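Local coordinates for protein alanine glyoxylate transaminase (Thermococcus litoralis, PDB 2ZC0) that probably transfers the amino group of alanine to glyoxylate, with pyridoxal 5'-phosphate as its cofactor, at residues Ile103-Thr108 against Cys278-Ser283; Leu80-Ala85 against Val96-Ile101; Asn75-Leu80 against Ile282-Ala287. One frame throughout, in Å; residues are numbered along the deposited sequence.

Helix 78-91 serves contacts 2 and 3, the start of helix 281-292 serves contacts 1 and 3, and strand 101-104 enters contact 1. Contact 1 and contact 3 are buried, share Ile-282 and Ser-283, and have centres about 8 Å apart; both also touch the second subunit. Contact 2 is only partly buried, involves no other chain, and shares Leu-80 with contact 3. The chemistry follows the setting: contact 1 joins aliphatic packing and a bridging water to a phosphate site, contact 3 is mostly apolar with a methyl on a ring face, and contact 2 adds a salt bridge at its exposed end. Arg-81 of contact 2 also reaches the carbonyl of Gly-76 in contact 3.

Contact 1 (Ile103-Thr108 against Cys278-Ser283); sequences ITIGGT and CAPAIS. With PMP (4'-deoxy-4'-aminopyridoxal-5'-phosphate), chain F.
Ala-279 plants its methyl against the end of strand 101-104, with Ala-279 CB 3.5 Å from Ile-103 CG2. Ile-105 comes at the same residue with its outermost methyl, Ile-105 CD1 lying 3.6 Å from Ala-279 CA. That methyl also touches the proline ring that follows, Ile-105 CD1 to Pro-280 CD being 3.8 Å. Two bends put it there: CG1 sits beside the backbone N (chi1 -61°), and chi2 folds CD1 over again. In Ile-103 the gamma methyl does the touching, while the CG1 branch leads off to Leu-84 of helix 78-91.

A water ties the two backbones together. It accepts from Ala-279 N at 3.0 Å and donates to Ile-103 O at 3.1 Å; the same carbonyl draws a weak bond from Lys-272 NZ.

At Ile-105 itself the chain makes an inverse gamma turn, and Thr-104 braces the bend: its OG1 donates to Gly-106 O over 2.9 Å, approaching 34° out of the carbonyl plane. Helix 106-118 then begins with its amino end at the cofactor phosphate. Thr-108 grips one phosphate oxygen twice, through OG1 (Thr-108 OG1 to PMP O3P, 2.7 Å) and through a longer backbone bond. Gly-107 N bonds to O1P as well, though the exact place of that oxygen is less sure. Tyr-71 OH of the second subunit also hydrogen-bonds the cofactor. Away from the cofactor, Pro-280 packs on Pro-280 of the second subunit. A strand, a tight turn and a glycine-bearing helix start cupping the phosphate at a subunit interface are characteristic of the cofactor site of class I aminotransferases, the fold-type I pyridoxal phosphate enzymes.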
loop_
_atom_site.group_PDB
_atom_site.type_symbol
_atom_site.label_atom_id
_atom_site.label_comp_id
_atom_site.label_asym_id
_atom_site.label_seq_id
_atom_site.Cartn_x
_atom_site.Cartn_y
_atom_site.Cartn_z
ATOM N N ILE A 103 -11.766 12.418 21.469
ATOM C CA ILE A 103 -13.099 11.818 21.502
ATOM C C ILE A 103 -13.402 11.247 20.127
ATOM O O ILE A 103 -13.551 11.987 19.144
ATOM C CB ILE A 103 -14.214 12.848 21.824
ATOM C CG1 ILE A 103 -13.897 13.580 23.129
ATOM C CG2 ILE A 103 -15.568 12.148 21.934
ATOM C CD1 ILE A 103 -13.548 12.669 24.264
ATOM N N THR A 104 -13.523 9.926 20.088
ATOM C CA THR A 104 -13.761 9.182 18.871
ATOM C C THR A 104 -15.141 8.532 18.875
ATOM O O THR A 104 -15.873 8.598 19.870
ATOM C CB THR A 104 -12.692 8.081 18.729
ATOM O OG1 THR A 104 -12.719 7.247 19.892
ATOM C CG2 THR A 104 -11.312 8.696 18.611
ATOM N N ILE A 105 -15.489 7.912 17.750
ATOM C CA ILE A 105 -16.767 7.224 17.591
ATOM C C ILE A 105 -16.634 5.878 18.297
ATOM O O ILE A 105 -16.486 4.838 17.654
ATOM C CB ILE A 105 -17.084 6.990 16.081
ATOM C CG1 ILE A 105 -17.175 8.333 15.350
ATOM C CG2 ILE A 105 -18.392 6.234 15.924
ATOM C CD1 ILE A 105 -18.256 9.258 15.880
ATOM N N GLY A 106 -16.642 5.910 19.627
ATOM C CA GLY A 106 -16.511 4.687 20.409
ATOM C C GLY A 106 -15.091 4.144 20.449
ATOM O O GLY A 106 -14.179 4.729 19.871
ATOM N N GLY A 107 -14.897 3.030 21.150
ATOM C CA GLY A 107 -13.580 2.421 21.218
ATOM C C GLY A 107 -13.179 1.923 19.838
ATOM O O GLY A 107 -11.992 1.851 19.522
ATOM N N THR A 108 -14.180 1.598 19.014
ATOM C CA THR A 108 -13.975 1.103 17.652
ATOM C C THR A 108 -13.296 2.171 16.800
ATOM O O THR A 108 -12.276 1.919 16.175
ATOM C CB THR A 108 -15.323 0.731 16.966
ATOM O OG1 THR A 108 -15.991 -0.286 17.725
ATOM C CG2 THR A 108 -15.085 0.214 15.542
ATOM N N CYS A 278 -16.456 14.609 13.615
ATOM C CA CYS A 278 -16.453 14.675 15.075
ATOM C C CYS A 278 -17.443 13.682 15.641
ATOM O O CYS A 278 -18.324 13.199 14.939
ATOM C CB CYS A 278 -16.801 16.083 15.588
ATOM S SG CYS A 278 -18.499 16.589 15.310
ATOM N N ALA A 279 -17.255 13.356 16.914
ATOM C CA ALA A 279 -18.153 12.454 17.633
ATOM C C ALA A 279 -19.467 13.240 17.740
ATOM O O ALA A 279 -19.463 14.473 17.675
ATOM C CB ALA A 279 -17.584 12.168 19.022
ATOM N N PRO A 280 -20.601 12.546 17.904
ATOM C CA PRO A 280 -21.935 13.156 18.018
ATOM C C PRO A 280 -22.010 14.211 19.127
ATOM O O PRO A 280 -21.666 13.932 20.274
ATOM C CB PRO A 280 -22.840 11.955 18.326
ATOM C CG PRO A 280 -22.088 10.792 17.763
ATOM C CD PRO A 280 -20.669 11.094 18.129
ATOM N N ALA A 281 -22.468 15.413 18.788
ATOM C CA ALA A 281 -22.570 16.496 19.763
ATOM C C ALA A 281 -23.489 16.132 20.926
ATOM O O ALA A 281 -23.141 16.346 22.095
ATOM C CB ALA A 281 -23.068 17.765 19.087
ATOM N N ILE A 282 -24.658 15.585 20.611
ATOM C CA ILE A 282 -25.593 15.205 21.658
ATOM C C ILE A 282 -24.981 14.188 22.611
ATOM O O ILE A 282 -25.135 14.303 23.820
ATOM C CB ILE A 282 -26.878 14.583 21.100
ATOM C CG1 ILE A 282 -26.526 13.428 20.174
ATOM C CG2 ILE A 282 -27.711 15.645 20.400
ATOM C CD1 ILE A 282 -27.729 12.715 19.652
ATOM N N SER A 283 -24.280 13.196 22.076
ATOM C CA SER A 283 -23.680 12.182 22.928
ATOM C C SER A 283 -22.591 12.782 23.798
ATOM O O SER A 283 -22.404 12.374 24.948
ATOM C CB SER A 283 -23.093 11.052 22.089
ATOM O OG SER A 283 -24.074 10.483 21.242
HETATM N N1 PMP F . -13.019 -2.899 22.699
HETATM C C2 PMP F . -13.541 -4.069 23.130
HETATM C C2A PMP F . -12.565 -5.077 23.742
HETATM C C3 PMP F . -14.932 -4.342 23.024
HETATM O O3 PMP F . -15.431 -5.556 23.474
HETATM C C4 PMP F . -15.794 -3.344 22.435
HETATM C C4A PMP F . -17.301 -3.646 22.325
HETATM N N4A PMP F . -17.789 -3.677 20.946
HETATM C C5 PMP F . -15.144 -2.029 21.959
HETATM C C6 PMP F . -13.746 -1.867 22.117
HETATM C C5A PMP F . -15.949 -0.883 21.317
HETATM O O4P PMP F . -16.644 -0.473 22.075
HETATM P P PMP F . -17.499 0.827 21.465
HETATM O O1P PMP F . -17.157 2.543 22.198
HETATM O O2P PMP F . -19.327 0.433 21.856
HETATM O O3P PMP F . -17.337 1.010 19.667
HETATM O O HOH W 1 -15.023 14.628 18.529
#

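Contact 2 (Leu80-Ala85 against Val96-Ile101)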
loop_
_atom_site.group_PDB
_atom_site.type_symbol
_atom_site.label_atom_id
_atom_site.label_comp_id
_atom_site.label_asym_id
_atom_site.label_seq_id
_atom_site.Cartn_x
_atom_site.Cartn_y
_atom_site.Cartn_z
ATOM N N LEU A 80 -15.770 18.221 27.861
ATOM C CA LEU A 80 -15.785 16.760 27.947
ATOM C C LEU A 80 -14.374 16.213 28.176
ATOM O O LEU A 80 -14.163 15.334 29.010
ATOM C CB LEU A 80 -16.354 16.152 26.658
ATOM C CG LEU A 80 -17.290 14.941 26.799
ATOM C CD1 LEU A 80 -17.531 14.318 25.443
ATOM C CD2 LEU A 80 -16.700 13.921 27.751
ATOM N N ARG A 81 -13.410 16.728 27.423
ATOM C CA ARG A 81 -12.037 16.283 27.568
ATOM C C ARG A 81 -11.550 16.542 28.997
ATOM O O ARG A 81 -10.877 15.699 29.590
ATOM C CB ARG A 81 -11.136 16.991 26.540
ATOM C CG ARG A 81 -11.150 16.357 25.130
ATOM C CD ARG A 81 -11.072 17.424 24.036
ATOM N NE ARG A 81 -10.062 18.431 24.350
ATOM C CZ ARG A 81 -10.044 19.658 23.846
ATOM N NH1 ARG A 81 -9.081 20.495 24.196
ATOM N NH2 ARG A 81 -10.987 20.054 23.003
ATOM N N GLU A 82 -11.906 17.695 29.557
ATOM C CA GLU A 82 -11.501 18.016 30.923
ATOM C C GLU A 82 -12.200 17.093 31.923
ATOM O O GLU A 82 -11.563 16.558 32.830
ATOM C CB GLU A 82 -11.802 19.488 31.238
ATOM C CG GLU A 82 -10.891 20.456 30.497
ATOM C CD GLU A 82 -11.357 21.902 30.567
ATOM O OE1 GLU A 82 -10.607 22.791 30.102
ATOM O OE2 GLU A 82 -12.473 22.153 31.077
ATOM N N GLU A 83 -13.500 16.886 31.754
ATOM C CA GLU A 83 -14.229 16.007 32.662
ATOM C C GLU A 83 -13.717 14.570 32.606
ATOM O O GLU A 83 -13.615 13.910 33.639
ATOM C CB GLU A 83 -15.730 16.046 32.366
ATOM C CG GLU A 83 -16.428 17.242 32.994
ATOM C CD GLU A 83 -16.429 17.185 34.518
ATOM O OE1 GLU A 83 -16.353 18.262 35.154
ATOM O OE2 GLU A 83 -16.514 16.064 35.080
ATOM N N LEU A 84 -13.389 14.091 31.406
ATOM C CA LEU A 84 -12.873 12.734 31.237
ATOM C C LEU A 84 -11.519 12.591 31.900
ATOM O O LEU A 84 -11.189 11.539 32.453
ATOM C CB LEU A 84 -12.744 12.389 29.756
ATOM C CG LEU A 84 -14.056 12.029 29.072
ATOM C CD1 LEU A 84 -13.852 11.882 27.574
ATOM C CD2 LEU A 84 -14.575 10.722 29.689
ATOM N N ALA A 85 -10.730 13.655 31.832
ATOM C CA ALA A 85 -9.410 13.640 32.439
ATOM C C ALA A 85 -9.547 13.467 33.955
ATOM O O ALA A 85 -8.806 12.702 34.563
ATOM C CB ALA A 85 -8.681 14.929 32.115
ATOM N N VAL A 96 -3.865 12.131 33.214
ATOM C CA VAL A 96 -3.668 12.495 31.813
ATOM C C VAL A 96 -4.167 13.902 31.535
ATOM O O VAL A 96 -5.144 14.347 32.125
ATOM C CB VAL A 96 -4.448 11.546 30.865
ATOM C CG1 VAL A 96 -5.942 11.716 31.080
ATOM C CG2 VAL A 96 -4.110 11.851 29.419
ATOM N N SER A 97 -3.506 14.596 30.620
ATOM C CA SER A 97 -3.917 15.946 30.262
ATOM C C SER A 97 -5.128 15.918 29.323
ATOM O O SER A 97 -5.268 15.022 28.501
ATOM C CB SER A 97 -2.768 16.685 29.574
ATOM O OG SER A 97 -3.234 17.890 28.993
ATOM N N PRO A 98 -6.024 16.906 29.440
ATOM C CA PRO A 98 -7.209 16.954 28.575
ATOM C C PRO A 98 -6.831 17.120 27.108
ATOM O O PRO A 98 -7.619 16.810 26.210
ATOM C CB PRO A 98 -7.975 18.163 29.109
ATOM C CG PRO A 98 -7.611 18.179 30.562
ATOM C CD PRO A 98 -6.114 17.916 30.508
ATOM N N GLU A 99 -5.622 17.623 26.878
ATOM C CA GLU A 99 -5.110 17.848 25.533
ATOM C C GLU A 99 -4.723 16.552 24.824
ATOM O O GLU A 99 -4.664 16.514 23.597
ATOM C CB GLU A 99 -3.888 18.782 25.585
ATOM C CG GLU A 99 -4.181 20.170 26.146
ATOM C CD GLU A 99 -5.363 20.837 25.455
ATOM O OE1 GLU A 99 -6.232 21.382 26.174
ATOM O OE2 GLU A 99 -5.425 20.817 24.205
ATOM N N ASN A 100 -4.462 15.494 25.591
ATOM C CA ASN A 100 -4.070 14.212 25.010
ATOM C C ASN A 100 -5.250 13.253 24.875
ATOM O O ASN A 100 -5.072 12.047 24.697
ATOM C CB ASN A 100 -2.965 13.578 25.854
ATOM C CG ASN A 100 -1.658 14.357 25.793
ATOM O OD1 ASN A 100 -0.769 14.040 25.012
ATOM N ND2 ASN A 100 -1.543 15.382 26.615
ATOM N N ILE A 101 -6.458 13.797 24.958
ATOM C CA ILE A 101 -7.653 12.981 24.835
ATOM C C ILE A 101 -8.362 13.345 23.541
ATOM O O ILE A 101 -8.615 14.512 23.279
ATOM C CB ILE A 101 -8.617 13.198 26.039
ATOM C CG1 ILE A 101 -8.009 12.592 27.312
ATOM C CG2 ILE A 101 -9.981 12.596 25.740
ATOM C CD1 ILE A 101 -8.898 12.741 28.559
#
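Arg-81 lays the aliphatic part of its side chain over the carbonyl of Pro-98, with Arg-81 CB 3.5 Å from Pro-98 O. Bends at chi2 and chi3 (45°) swing the guanidinium round so that the same oxygen lies at its edge, near its plane, where NE makes a weak, long bond to it. Arg-81 NH1 reaches Glu-99 OE1 at 3.6 Å, a loose salt bridge with the two flat groups nearly perpendicular, 88° apart. NH2 turns to the Gly-76 carbonyl, so the group is held from different directions. With an alanine here, the Glu-99 carboxylate would probably lose its positive mate and the Gly-76 carbonyl that donor.

Beside these polar groups the packing is apolar. The Pro-98 ring rests on one side of the helix, Pro-98 CG 3.8 Å from Ala-85 CB, and it also meets the CG methylene of Glu-82. Ala-85 is small enough to admit the backbone too: Ala-85 CB lies 3.6 Å from Val-96 O. Ile-101 presses its delta methyl between neighbouring turns, with Ile-101 CD1 4.0 Å from Leu-84 CB. An ST turn, in which Ser-97 OG accepts from Glu-99 N, shapes the bend that presents Pro-98 to the helix.

The contact fastens helix 78-91 to the loop leading into strand 101-104. Leu-84 and Ile-101 both touch Trp-257 on the adjacent strand 256-259, Val-96 rests on Ile-259 of that strand, and Glu-83 touches helix 281-292.

Contact 3 (Asn75-Leu80 against Ile282-Ala287)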
loop_
_atom_site.group_PDB
_atom_site.type_symbol
_atom_site.label_atom_id
_atom_site.label_comp_id
_atom_site.label_asym_id
_atom_site.label_seq_id
_atom_site.Cartn_x
_atom_site.Cartn_y
_atom_site.Cartn_z
ATOM N N ASN A 75 -11.329 16.851 18.068
ATOM C CA ASN A 75 -10.984 16.107 19.273
ATOM C C ASN A 75 -12.063 16.099 20.357
ATOM O O ASN A 75 -11.862 15.508 21.408
ATOM C CB ASN A 75 -9.683 16.633 19.876
ATOM C CG ASN A 75 -9.685 18.132 20.051
ATOM O OD1 ASN A 75 -8.777 18.690 20.657
ATOM N ND2 ASN A 75 -10.699 18.795 19.516
ATOM N N GLY A 76 -13.199 16.741 20.105
ATOM C CA GLY A 76 -14.256 16.763 21.100
ATOM C C GLY A 76 -14.294 18.057 21.893
ATOM O O GLY A 76 -13.255 18.676 22.102
ATOM N N ILE A 77 -15.479 18.470 22.339
ATOM C CA ILE A 77 -15.594 19.707 23.098
ATOM C C ILE A 77 -14.642 19.692 24.290
ATOM O O ILE A 77 -14.482 18.668 24.959
ATOM C CB ILE A 77 -17.039 19.949 23.601
ATOM C CG1 ILE A 77 -17.557 18.715 24.334
ATOM C CG2 ILE A 77 -17.960 20.296 22.427
ATOM C CD1 ILE A 77 -19.001 18.859 24.789
ATOM N N PRO A 78 -13.997 20.838 24.572
ATOM C CA PRO A 78 -13.046 20.975 25.684
ATOM C C PRO A 78 -13.579 20.545 27.057
ATOM O O PRO A 78 -12.851 19.940 27.843
ATOM C CB PRO A 78 -12.679 22.460 25.648
ATOM C CG PRO A 78 -12.883 22.835 24.202
ATOM C CD PRO A 78 -14.151 22.112 23.842
ATOM N N GLU A 79 -14.837 20.864 27.352
ATOM C CA GLU A 79 -15.416 20.505 28.647
ATOM C C GLU A 79 -15.381 18.991 28.877
ATOM O O GLU A 79 -15.009 18.536 29.954
ATOM C CB GLU A 79 -16.874 20.992 28.756
ATOM C CG GLU A 79 -17.128 22.441 28.331
ATOM C CD GLU A 79 -16.925 22.658 26.843
ATOM O OE1 GLU A 79 -17.297 21.762 26.056
ATOM O OE2 GLU A 79 -16.406 23.723 26.457
ATOM N N LEU A 80 -15.770 18.221 27.861
ATOM C CA LEU A 80 -15.785 16.760 27.947
ATOM C C LEU A 80 -14.374 16.213 28.176
ATOM O O LEU A 80 -14.163 15.334 29.010
ATOM C CB LEU A 80 -16.354 16.152 26.658
ATOM C CG LEU A 80 -17.290 14.941 26.799
ATOM C CD1 LEU A 80 -17.531 14.318 25.443
ATOM C CD2 LEU A 80 -16.700 13.921 27.751
ATOM N N ILE A 282 -24.658 15.585 20.611
ATOM C CA ILE A 282 -25.593 15.205 21.658
ATOM C C ILE A 282 -24.981 14.188 22.611
ATOM O O ILE A 282 -25.135 14.303 23.820
ATOM C CB ILE A 282 -26.878 14.583 21.100
ATOM C CG1 ILE A 282 -26.526 13.428 20.174
ATOM C CG2 ILE A 282 -27.711 15.645 20.400
ATOM C CD1 ILE A 282 -27.729 12.715 19.652
ATOM N N SER A 283 -24.280 13.196 22.076
ATOM C CA SER A 283 -23.680 12.182 22.928
ATOM C C SER A 283 -22.591 12.782 23.798
ATOM O O SER A 283 -22.404 12.374 24.948
ATOM C CB SER A 283 -23.093 11.052 22.089
ATOM O OG SER A 283 -24.074 10.483 21.242
ATOM N N GLN A 284 -21.872 13.757 23.256
ATOM C CA GLN A 284 -20.797 14.381 24.013
ATOM C C GLN A 284 -21.371 15.205 25.168
ATOM O O GLN A 284 -20.910 15.107 26.303
ATOM C CB GLN A 284 -19.939 15.270 23.102
ATOM C CG GLN A 284 -19.137 14.527 22.024
ATOM C CD GLN A 284 -18.164 15.446 21.311
ATOM O OE1 GLN A 284 -18.228 15.620 20.084
ATOM N NE2 GLN A 284 -17.255 16.049 22.078
ATOM N N TYR A 285 -22.384 16.011 24.875
ATOM C CA TYR A 285 -23.003 16.839 25.897
ATOM C C TYR A 285 -23.727 15.987 26.943
ATOM O O TYR A 285 -23.647 16.270 28.139
ATOM C CB TYR A 285 -23.941 17.860 25.242
ATOM C CG TYR A 285 -23.206 19.109 24.804
ATOM C CD1 TYR A 285 -22.631 19.956 25.747
ATOM C CD2 TYR A 285 -23.044 19.422 23.452
ATOM C CE1 TYR A 285 -21.909 21.079 25.367
ATOM C CE2 TYR A 285 -22.318 20.549 23.056
ATOM C CZ TYR A 285 -21.752 21.371 24.027
ATOM O OH TYR A 285 -21.009 22.476 23.668
ATOM N N ILE A 286 -24.409 14.936 26.494
ATOM C CA ILE A 286 -25.095 14.037 27.414
ATOM C C ILE A 286 -24.062 13.464 28.391
ATOM O O ILE A 286 -24.305 13.389 29.599
ATOM C CB ILE A 286 -25.777 12.862 26.677
ATOM C CG1 ILE A 286 -27.025 13.340 25.931
ATOM C CG2 ILE A 286 -26.168 11.773 27.676
ATOM C CD1 ILE A 286 -27.794 12.206 25.267
ATOM N N ALA A 287 -22.914 13.058 27.853
ATOM C CA ALA A 287 -21.822 12.485 28.644
ATOM C C ALA A 287 -21.186 13.519 29.566
ATOM O O ALA A 287 -20.707 13.187 30.652
ATOM C CB ALA A 287 -20.750 11.900 27.713
#
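Ile-77 has CG1 wedged between its backbone N and carbonyl carbon (chi1 52°) and then runs out straight, which carries CD1 onto the face of Tyr-285. Tyr-285 leaves its helix pointing away, but its ring comes back toward Ile-77. This is a CH-pi contact: Ile-77 CD1 stands 3.8 Å from the centroid of the Tyr-285 ring and only 13° off its normal, with Ile-77 CG2 near the hydroxyl. That hydroxyl has its polar partner in Lys-67 NZ, which pins the far end of the ring.

Gln-284 extends alongside Ile-77 in the reverse direction and brings its amide up to Gly-76 and the Ile-77 backbone N. At the Gly-76 backbone angles (phi 100°) a side chain would jam against the carbonyl of Asn-75. Leu-80 crosses the glutamine stem at about a right angle, Leu-80 CD1 to Gln-284 CB being 3.5 Å. At the margin, Glu-79 OE1 is buried without a partner in the model.

Helix 51-64 adds Val-61 beside Tyr-285. The N-cap residue Ile-77 and first turn of helix 78-91, with the loop before it, pack on helix 281-292 within the aminotransferase fold.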